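Local coordinates for GTP cyclohydrolase 1 type 2 homolog (Staphylococcus aureus subsp. aureus, PDB 3LNL), which is of unknown function but belongs to the NIF3 family, binds zinc at a dinuclear centre and assembles into a toroid-shaped homohexamer, at residues V54-E59 against E358-N363; N346-N349 against N354-V357. The protein carries 2 engineered substitutions. All coordinates share one frame; numbering follows the deposited sequence.

Contact 1: V54-E59 against E358-N363; sequences VNEAIE and EASTIN
Glu56 reaches out from its helix to the chain leaving strand 357-359, and its carboxylate meets Ser360 and Thr361 with one oxygen each. OE1 accepts the backbone N-H of Thr361 through its syn lone pair, in a long bond of 3.3 Å from Thr361 N with an N-H...O angle of 159°. OE2 takes the hydroxyl of Ser360; the modelled OG to OE2 separation is very short, so the pairing is clearer than its exact length. Two donors from consecutive residues, one to each oxygen, probably limit the rotation of the carboxylate. The Ile362 methyl CD1 packs in van der Waals contact beside it, 3.4 Å from Glu56 OE2 and 4.0 Å from Glu56 CB.

The reach depends on an extended glutamate, with CG anti to the backbone N (chi1 176°) and the chain straight beyond it. Ser360 OG, besides donating to Glu56, accepts from Ile362 N at 3.2 Å; this ST turn is consistent with the placing of Thr361 N toward the carboxylate.

The contact lies in the NIF3 part of the chain, the Ser360 side chain about 11 Å from that of His68, a zinc ligand. Glu56 and Ser360 both rest on Leu44 of strand 43-46, and Ser360 O accepts a hydrogen bond from Lys337 NZ. Helix 51-60 is thereby tied to the exit of strand 357-359, the outermost of its sheet within the chain, which pairs parallel with strand 43-46.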
loop_
_atom_site.group_PDB
_atom_site.type_symbol
_atom_site.label_atom_id
_atom_site.label_comp_id
_atom_site.label_asym_id
_atom_site.label_seq_id
_atom_site.Cartn_x
_atom_site.Cartn_y
_atom_site.Cartn_z
ATOM N N VAL B 54 31.424 -25.459 1.272
ATOM C CA VAL B 54 31.534 -25.923 -0.087
ATOM C C VAL B 54 32.862 -26.696 -0.263
ATOM O O VAL B 54 32.858 -27.777 -0.847
ATOM C CB VAL B 54 31.402 -24.765 -1.115
ATOM C CG1 VAL B 54 31.495 -25.306 -2.543
ATOM C CG2 VAL B 54 30.099 -24.006 -0.885
ATOM N N ASN B 55 33.948 -26.178 0.323
ATOM C CA ASN B 55 35.260 -26.814 0.239
ATOM C C ASN B 55 35.228 -28.135 0.928
ATOM O O ASN B 55 35.859 -29.083 0.479
ATOM C CB ASN B 55 36.342 -25.931 0.857
ATOM C CG ASN B 55 36.671 -24.710 -0.008
ATOM O OD1 ASN B 55 36.483 -24.740 -1.212
ATOM N ND2 ASN B 55 37.251 -23.687 0.600
ATOM N N GLU B 56 34.515 -28.194 2.049
ATOM C CA GLU B 56 34.355 -29.449 2.798
ATOM C C GLU B 56 33.573 -30.519 1.969
ATOM O O GLU B 56 33.954 -31.687 1.930
ATOM C CB GLU B 56 33.664 -29.150 4.148
ATOM C CG GLU B 56 33.310 -30.369 5.055
ATOM C CD GLU B 56 32.450 -29.951 6.242
ATOM O OE1 GLU B 56 32.462 -30.686 7.204
ATOM O OE2 GLU B 56 31.746 -28.887 6.234
ATOM N N ALA B 57 32.524 -30.115 1.275
ATOM C CA ALA B 57 31.780 -31.054 0.389
ATOM C C ALA B 57 32.681 -31.590 -0.703
ATOM O O ALA B 57 32.719 -32.796 -0.934
ATOM C CB ALA B 57 30.548 -30.395 -0.217
ATOM N N ILE B 58 33.426 -30.694 -1.350
ATOM C CA ILE B 58 34.345 -31.093 -2.395
ATOM C C ILE B 58 35.347 -32.099 -1.855
ATOM O O ILE B 58 35.638 -33.117 -2.488
ATOM C CB ILE B 58 35.074 -29.887 -2.991
ATOM C CG1 ILE B 58 34.066 -28.998 -3.748
ATOM C CG2 ILE B 58 36.300 -30.326 -3.889
ATOM C CD1 ILE B 58 34.589 -27.571 -4.101
ATOM N N GLU B 59 35.881 -31.795 -0.679
ATOM C CA GLU B 59 36.955 -32.575 -0.123
ATOM C C GLU B 59 36.438 -33.975 0.191
ATOM O O GLU B 59 37.174 -34.947 0.054
ATOM C CB GLU B 59 37.542 -31.863 1.130
ATOM C CG GLU B 59 38.750 -32.496 1.672
ATOM C CD GLU B 59 38.458 -33.769 2.452
ATOM O OE1 GLU B 59 37.431 -33.806 3.188
ATOM O OE2 GLU B 59 39.274 -34.727 2.356
ATOM N N GLU B 358 26.488 -36.535 6.228
ATOM C CA GLU B 358 27.349 -36.065 7.328
ATOM C C GLU B 358 26.926 -34.667 7.668
ATOM O O GLU B 358 26.581 -33.882 6.781
ATOM C CB GLU B 358 28.818 -36.050 6.886
ATOM C CG GLU B 358 29.451 -37.414 6.769
ATOM C CD GLU B 358 30.936 -37.302 6.478
ATOM O OE1 GLU B 358 31.630 -36.511 7.144
ATOM O OE2 GLU B 358 31.402 -37.941 5.513
ATOM N N ALA B 359 26.968 -34.341 8.945
ATOM C CA ALA B 359 26.761 -33.000 9.400
ATOM C C ALA B 359 28.107 -32.217 9.247
ATOM O O ALA B 359 29.145 -32.719 9.680
ATOM C CB ALA B 359 26.336 -33.057 10.848
ATOM N N SER B 360 28.105 -31.075 8.563
ATOM C CA SER B 360 29.305 -30.218 8.490
ATOM C C SER B 360 29.777 -29.869 9.893
ATOM O O SER B 360 28.995 -29.458 10.739
ATOM C CB SER B 360 29.043 -28.886 7.745
ATOM O OG SER B 360 30.184 -28.002 7.863
ATOM N N THR B 361 31.065 -30.068 10.121
ATOM C CA THR B 361 31.713 -29.810 11.392
ATOM C C THR B 361 32.190 -28.371 11.511
ATOM O O THR B 361 32.668 -27.971 12.564
ATOM C CB THR B 361 32.992 -30.722 11.531
ATOM O OG1 THR B 361 33.919 -30.416 10.451
ATOM C CG2 THR B 361 32.627 -32.201 11.404
ATOM N N ILE B 362 32.103 -27.588 10.445
ATOM C CA ILE B 362 32.643 -26.238 10.491
ATOM C C ILE B 362 31.773 -25.313 11.370
ATOM O O ILE B 362 30.580 -25.229 11.187
ATOM C CB ILE B 362 32.822 -25.700 9.078
ATOM C CG1 ILE B 362 33.920 -26.552 8.381
ATOM C CG2 ILE B 362 33.249 -24.165 9.108
ATOM C CD1 ILE B 362 33.923 -26.408 6.982
ATOM N N ASN B 363 32.384 -24.613 12.317
ATOM C CA ASN B 363 31.685 -23.558 13.009
ATOM C C ASN B 363 31.638 -22.319 12.113
ATOM O O ASN B 363 32.651 -21.726 11.845
ATOM C CB ASN B 363 32.370 -23.234 14.348
ATOM C CG ASN B 363 31.560 -22.267 15.164
ATOM O OD1 ASN B 363 31.084 -21.253 14.635
ATOM N ND2 ASN B 363 31.376 -22.575 16.481
#

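Contact 2: N346-N349 against N354-V357; sequences NWFN and NIDV
Phe348, near the end of helix 336-350, packs against Ile355 and Val357 of the returning chain, its ring lying across the short connection between that helix and strand 357-359. Apolar contact is the main component. Val357 offers a single methyl, CG2, which comes within 3.5 Å of Phe348 CE1 and 3.8 Å of Phe348 CD1, obliquely to the ring. With CG1 trans to the backbone N (chi1 -177°), CG2 is the methyl turned to the CD1-CE1 bond. Ile355 meets the same part of the ring with its branch point: CB and CG2 each lie 4.0 Å from Phe348 CE1. The two aliphatic residues flank the CD1-CE1 edge from opposite sides of the ring plane, while Leu10 and Leu13 of helix 7-17 also touch the aromatic side chain. Met5 contacts both Phe348 and Ile355, so the N-terminal part of the chain helps to enclose the pair.

The second kind of contact involves a backbone carbonyl. Ile355 O sits between the two flanking groups, near the plane of the ring at its edge, 3.5 Å from Phe348 CD1 and 3.8 Å from Phe348 CE1. An oxygen placed there faces the slightly positive rim of ring hydrogens and avoids the electron-rich face, which is probably weakly favourable.

No hydrogen bond joins the two segments. Val357 also packs on Lys341, Leu344 and Met345 of helix 336-350, while Asp356 pairs through its backbone with Val43. This is structural packing away from the zinc sites. Between these two segments the contact rests on van der Waals packing and burial of Phe348 and Val357, and the ring edge lets a backbone carbonyl lie within an otherwise apolar packing.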
loop_
_atom_site.group_PDB
_atom_site.type_symbol
_atom_site.label_atom_id
_atom_site.label_comp_id
_atom_site.label_asym_id
_atom_site.label_seq_id
_atom_site.Cartn_x
_atom_site.Cartn_y
_atom_site.Cartn_z
ATOM N N ASN B 346 17.743 -41.768 8.782
ATOM C CA ASN B 346 16.560 -42.577 9.070
ATOM C C ASN B 346 15.642 -42.706 7.860
ATOM O O ASN B 346 15.187 -43.811 7.530
ATOM C CB ASN B 346 15.751 -41.973 10.228
ATOM C CG ASN B 346 14.566 -42.842 10.590
ATOM O OD1 ASN B 346 14.708 -44.078 10.689
ATOM N ND2 ASN B 346 13.372 -42.235 10.726
ATOM N N TRP B 347 15.360 -41.580 7.200
ATOM C CA TRP B 347 14.524 -41.623 5.993
ATOM C C TRP B 347 15.164 -42.494 4.903
ATOM O O TRP B 347 14.462 -43.266 4.193
ATOM C CB TRP B 347 14.256 -40.220 5.439
ATOM C CG TRP B 347 13.621 -39.318 6.404
ATOM C CD1 TRP B 347 12.800 -39.669 7.449
ATOM C CD2 TRP B 347 13.729 -37.883 6.439
ATOM N NE1 TRP B 347 12.439 -38.530 8.148
ATOM C CE2 TRP B 347 12.973 -37.430 7.540
ATOM C CE3 TRP B 347 14.408 -36.946 5.660
ATOM C CZ2 TRP B 347 12.873 -36.084 7.874
ATOM C CZ3 TRP B 347 14.328 -35.615 5.996
ATOM C CH2 TRP B 347 13.549 -35.191 7.100
ATOM N N PHE B 348 16.490 -42.397 4.772
ATOM C CA PHE B 348 17.201 -43.205 3.802
ATOM C C PHE B 348 17.159 -44.705 4.176
ATOM O O PHE B 348 17.091 -45.536 3.296
ATOM C CB PHE B 348 18.669 -42.793 3.683
ATOM C CG PHE B 348 18.943 -41.554 2.823
ATOM C CD1 PHE B 348 20.257 -41.054 2.752
ATOM C CD2 PHE B 348 17.941 -40.901 2.104
ATOM C CE1 PHE B 348 20.556 -39.922 1.971
ATOM C CE2 PHE B 348 18.223 -39.762 1.324
ATOM C CZ PHE B 348 19.528 -39.267 1.275
ATOM N N ASN B 349 17.257 -45.017 5.468
ATOM C CA ASN B 349 17.176 -46.395 5.929
ATOM C C ASN B 349 15.833 -46.987 5.496
ATOM O O ASN B 349 15.789 -47.986 4.817
ATOM C CB ASN B 349 17.323 -46.502 7.441
ATOM C CG ASN B 349 17.173 -47.946 7.917
ATOM O OD1 ASN B 349 18.000 -48.777 7.573
ATOM N ND2 ASN B 349 16.128 -48.246 8.696
ATOM N N ASN B 354 21.657 -45.992 0.270
ATOM C CA ASN B 354 22.962 -46.194 0.928
ATOM C C ASN B 354 23.870 -44.972 0.982
ATOM O O ASN B 354 25.000 -45.031 1.544
ATOM C CB ASN B 354 23.716 -47.380 0.322
ATOM C CG ASN B 354 23.188 -48.720 0.838
ATOM O OD1 ASN B 354 22.658 -48.799 1.964
ATOM N ND2 ASN B 354 23.354 -49.774 0.029
ATOM N N ILE B 355 23.326 -43.850 0.536
ATOM C CA ILE B 355 24.067 -42.622 0.376
ATOM C C ILE B 355 24.450 -42.064 1.741
ATOM O O ILE B 355 23.630 -41.985 2.623
ATOM C CB ILE B 355 23.201 -41.625 -0.432
ATOM C CG1 ILE B 355 23.038 -42.161 -1.861
ATOM C CG2 ILE B 355 23.786 -40.226 -0.447
ATOM C CD1 ILE B 355 21.763 -41.580 -2.509
ATOM N N ASP B 356 25.709 -41.675 1.880
ATOM C CA ASP B 356 26.245 -41.100 3.113
ATOM C C ASP B 356 25.664 -39.722 3.381
ATOM O O ASP B 356 25.511 -38.929 2.444
ATOM C CB ASP B 356 27.753 -40.883 2.992
ATOM C CG ASP B 356 28.518 -42.158 2.697
ATOM O OD1 ASP B 356 28.133 -43.244 3.223
ATOM O OD2 ASP B 356 29.487 -42.049 1.897
ATOM N N VAL B 357 25.429 -39.432 4.666
ATOM C CA VAL B 357 25.029 -38.134 5.104
ATOM C C VAL B 357 25.970 -37.756 6.249
ATOM O O VAL B 357 26.273 -38.596 7.105
ATOM C CB VAL B 357 23.579 -38.139 5.584
ATOM C CG1 VAL B 357 23.152 -36.718 5.988
ATOM C CG2 VAL B 357 22.624 -38.727 4.511
#

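Both contacts involve the same run of chain around strand 357-359: contact 2 on its way in, contact 1 on its way out, with centres about 17 Å apart. They attach it to different helices, 336-350 just before it in sequence and 51-60 nearly 300 residues earlier. Contact 2 is buried and almost wholly apolar, whereas contact 1 is partly buried, includes the exposed Thr361, and rests on a carboxylate. The buried areas are nearly equal, so the difference lies in chemistry: here the local connection is packed and the long-range one is hydrogen-bonded.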